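Side-chain contact in contact-dependent inhibitor A (Enterobacter cloacae subsp. cloacae, PDB 4NTQ), which carries a C-terminal toxin domain that acts as a ribosomal RNase in target bacteria and is bound here by its immunity protein CdiI: residues I200-D205 / N211-F216. Numbering follows the deposited sequence.
Sequences ITPDID and NGWKMF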
ATOM      1  N   ILE A 200       3.353  -0.659  12.137  1.00 47.11           N
ATOM      2  CA  ILE A 200       3.144   0.753  11.859  1.00 40.36           C
ATOM      3  C   ILE A 200       4.176   1.259  10.861  1.00 48.82           C
ATOM      4  O   ILE A 200       5.280   0.720  10.775  1.00 51.27           O
ATOM      5  CB  ILE A 200       3.216   1.610  13.125  1.00 42.38           C
ATOM      6  CG1 ILE A 200       4.502   1.334  13.893  1.00 45.41           C
ATOM      7  CG2 ILE A 200       2.033   1.354  14.031  1.00 45.99           C
ATOM      8  CD1 ILE A 200       4.639   2.161  15.148  1.00 47.81           C
ATOM      9  N   THR A 201       3.786   2.266  10.079  1.00 45.07           N
ATOM     10  CA  THR A 201       4.702   3.047   9.252  1.00 49.59           C
ATOM     11  C   THR A 201       4.301   4.476   9.455  1.00 47.50           C
ATOM     12  O   THR A 201       3.122   4.753   9.671  1.00 45.15           O
ATOM     13  CB  THR A 201       4.549   2.806   7.736  1.00 50.26           C
ATOM     14  OG1 THR A 201       3.218   3.143   7.324  1.00 52.01           O
ATOM     15  CG2 THR A 201       4.824   1.396   7.381  1.00 49.56           C
ATOM     16  N   PRO A 202       5.275   5.395   9.382  1.00 53.57           N
ATOM     17  CA  PRO A 202       5.010   6.827   9.526  1.00 46.77           C
ATOM     18  C   PRO A 202       4.040   7.346   8.485  1.00 44.23           C
ATOM     19  O   PRO A 202       4.149   7.025   7.299  1.00 43.52           O
ATOM     20  CB  PRO A 202       6.394   7.462   9.320  1.00 56.80           C
ATOM     21  CG  PRO A 202       7.224   6.405   8.680  1.00 56.30           C
ATOM     22  CD  PRO A 202       6.714   5.124   9.240  1.00 56.61           C
ATOM     23  N   ASP A 203       3.091   8.147   8.947  1.00 42.95           N
ATOM     24  CA  ASP A 203       2.092   8.739   8.077  1.00 48.00           C
ATOM     25  C   ASP A 203       2.782   9.846   7.301  1.00 56.66           C
ATOM     26  O   ASP A 203       3.204  10.851   7.878  1.00 63.55           O
ATOM     27  CB  ASP A 203       0.921   9.279   8.910  1.00 50.38           C
ATOM     28  CG  ASP A 203      -0.254   9.702   8.064  1.00 67.03           C
ATOM     29  OD1 ASP A 203      -1.210  10.296   8.609  1.00 72.16           O
ATOM     30  OD2 ASP A 203      -0.224   9.444   6.849  1.00 76.19           O
ATOM     31  N   ILE A 204       2.920   9.635   5.996  1.00 61.02           N
ATOM     32  CA  ILE A 204       3.585  10.588   5.111  1.00 61.61           C
ATOM     33  C   ILE A 204       2.583  11.507   4.436  1.00 68.25           C
ATOM     34  O   ILE A 204       2.960  12.352   3.629  1.00 63.08           O
ATOM     35  CB  ILE A 204       4.376   9.872   3.994  1.00 56.67           C
ATOM     36  CG1 ILE A 204       3.420   9.131   3.059  1.00 51.55           C
ATOM     37  CG2 ILE A 204       5.418   8.930   4.584  1.00 49.82           C
ATOM     38  CD1 ILE A 204       4.091   8.490   1.879  1.00 53.66           C
ATOM     39  N   ASP A 205       1.310  11.338   4.785  1.00 76.14           N
ATOM     40  CA  ASP A 205       0.201  11.945   4.051  1.00 91.02           C
ATOM     41  C   ASP A 205       0.241  13.477   4.003  1.00113.13           C
ATOM     42  O   ASP A 205       0.974  14.115   4.761  1.00115.59           O
ATOM     43  CB  ASP A 205      -1.135  11.446   4.609  1.00 87.88           C
ATOM     44  CG  ASP A 205      -2.269  11.589   3.618  1.00 95.44           C
ATOM     45  OD1 ASP A 205      -3.438  11.424   4.031  1.00104.83           O
ATOM     46  OD2 ASP A 205      -1.995  11.873   2.428  1.00 90.68           O
ATOM     47  N   ASN A 211       3.535  14.003  12.691  1.00 82.57           N
ATOM     48  CA  ASN A 211       4.206  12.739  12.966  1.00 71.79           C
ATOM     49  C   ASN A 211       3.252  11.645  13.440  1.00 68.86           C
ATOM     50  O   ASN A 211       3.370  11.151  14.561  1.00 65.94           O
ATOM     51  CB  ASN A 211       5.335  12.949  13.972  1.00 67.88           C
ATOM     52  N   GLY A 212       2.303  11.282  12.580  1.00 63.66           N
ATOM     53  CA  GLY A 212       1.349  10.230  12.880  1.00 58.36           C
ATOM     54  C   GLY A 212       1.719   8.893  12.261  1.00 54.94           C
ATOM     55  O   GLY A 212       2.784   8.754  11.670  1.00 41.60           O
ATOM     56  N   TRP A 213       0.834   7.907  12.379  1.00 49.22           N
ATOM     57  CA  TRP A 213       1.135   6.558  11.907  1.00 44.49           C
ATOM     58  C   TRP A 213      -0.025   5.929  11.144  1.00 41.36           C
ATOM     59  O   TRP A 213      -1.186   6.240  11.397  1.00 39.86           O
ATOM     60  CB  TRP A 213       1.459   5.649  13.093  1.00 45.82           C
ATOM     61  CG  TRP A 213       2.654   6.052  13.908  1.00 50.20           C
ATOM     62  CD1 TRP A 213       2.650   6.759  15.075  1.00 49.05           C
ATOM     63  CD2 TRP A 213       4.026   5.744  13.631  1.00 49.23           C
ATOM     64  NE1 TRP A 213       3.934   6.922  15.533  1.00 51.08           N
ATOM     65  CE2 TRP A 213       4.798   6.304  14.667  1.00 52.38           C
ATOM     66  CE3 TRP A 213       4.677   5.048  12.607  1.00 44.81           C
ATOM     67  CZ2 TRP A 213       6.191   6.194  14.708  1.00 54.81           C
ATOM     68  CZ3 TRP A 213       6.052   4.941  12.646  1.00 49.28           C
ATOM     69  CH2 TRP A 213       6.796   5.507  13.693  1.00 51.88           C
ATOM     70  N   LYS A 214       0.291   5.040  10.210  1.00 37.65           N
ATOM     71  CA  LYS A 214      -0.716   4.150   9.641  1.00 35.98           C
ATOM     72  C   LYS A 214      -0.429   2.788  10.246  1.00 40.56           C
ATOM     73  O   LYS A 214       0.734   2.420  10.394  1.00 44.78           O
ATOM     74  CB  LYS A 214      -0.606   4.097   8.116  1.00 37.14           C
ATOM     75  CG  LYS A 214      -0.680   5.468   7.455  1.00 37.63           C
ATOM     76  CD  LYS A 214      -1.987   5.659   6.715  1.00 43.51           C
ATOM     77  CE  LYS A 214      -2.099   7.057   6.095  1.00 43.70           C
ATOM     78  NZ  LYS A 214      -2.901   7.998   6.941  1.00 43.41           N
HETATM   79  N   MSE A 215      -1.469   2.047  10.616  1.00 40.14           N
HETATM   80  CA  MSE A 215      -1.264   0.750  11.253  1.00 32.61           C
HETATM   81  C   MSE A 215      -1.867  -0.367  10.428  1.00 43.65           C
HETATM   82  O   MSE A 215      -2.922  -0.194   9.829  1.00 44.42           O
HETATM   83  CB  MSE A 215      -1.855   0.743  12.657  1.00 40.74           C
HETATM   84  CG  MSE A 215      -1.714  -0.578  13.401  1.00 36.49           C
HETATM   85 SE   MSE A 215      -2.434  -0.457  15.212  1.00 54.09          SE
HETATM   86  CE  MSE A 215      -1.501   1.174  15.761  1.00 53.35           C
ATOM     87  N   PHE A 216      -1.194  -1.512  10.392  1.00 35.45           N
ATOM     88  CA  PHE A 216      -1.718  -2.680   9.699  1.00 36.05           C
ATOM     89  C   PHE A 216      -1.780  -3.871  10.654  1.00 39.85           C
ATOM     90  O   PHE A 216      -0.901  -4.046  11.498  1.00 36.87           O
ATOM     91  CB  PHE A 216      -0.854  -3.019   8.487  1.00 34.69           C
ATOM     92  CG  PHE A 216      -0.740  -1.901   7.491  1.00 29.82           C
ATOM     93  CD1 PHE A 216      -1.530  -1.883   6.356  1.00 35.52           C
ATOM     94  CD2 PHE A 216       0.153  -0.865   7.692  1.00 32.80           C
ATOM     95  CE1 PHE A 216      -1.428  -0.852   5.435  1.00 30.23           C
ATOM     96  CE2 PHE A 216       0.269   0.166   6.770  1.00 38.87           C
ATOM     97  CZ  PHE A 216      -0.524   0.169   5.641  1.00 36.69           C
TER
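Ile200 meets Trp213 and the selenomethionine Met215 across a beta hairpin, whose antiparallel strands 199-202 and 213-216 lie in the middle of the toxin domain's sheet. CD1 of Ile200 makes a CH-pi contact over one face of the Trp213 indole, 3.9 Å from the centroid of its six-membered ring. CG1 of Ile200 stands between its own backbone N and carbonyl carbon (chi1 52°), and the extended end of the chain carries CD1 over the ring. The other branch, CG2, packs against CE of Met215. Ala169 of helix 164-170 touches both Ile200 and Trp213, so the helix covers this apolar side.

Thr201 and Lys214 form a hydrogen-bonded pair: Thr201 N donates to Lys214 O at 3.1 Å, and Lys214 N returns a bond to Thr201 O at 2.9 Å. Their side chains lie on the side that faces the CdiI chain, where Phe78 of CdiI packs on Thr201. OG1 of Thr201 sits at the edge of the Phe216 ring.

Pro202 sets its CD 3.5 Å from CZ3 of Trp213. One residue on, Asp203 N bonds to Gly212 O at 2.8 Å. The Asp203 carboxylate pairs with Lys214, whose chain bends at chi2 (-109°) and chi4 (-98°) to bring its ammonium there. The main polar partner of NZ is Thr225 OG1 on strand 222-226, so Lys214 joins Asp203 to that neighbouring strand. Asp203 OD2 accepts a weaker bond from Lys214 NZ at 3.0 Å, within the salt bridge, and closes an Asx turn by taking Asp205 N at 3.2 Å from above the carboxylate plane.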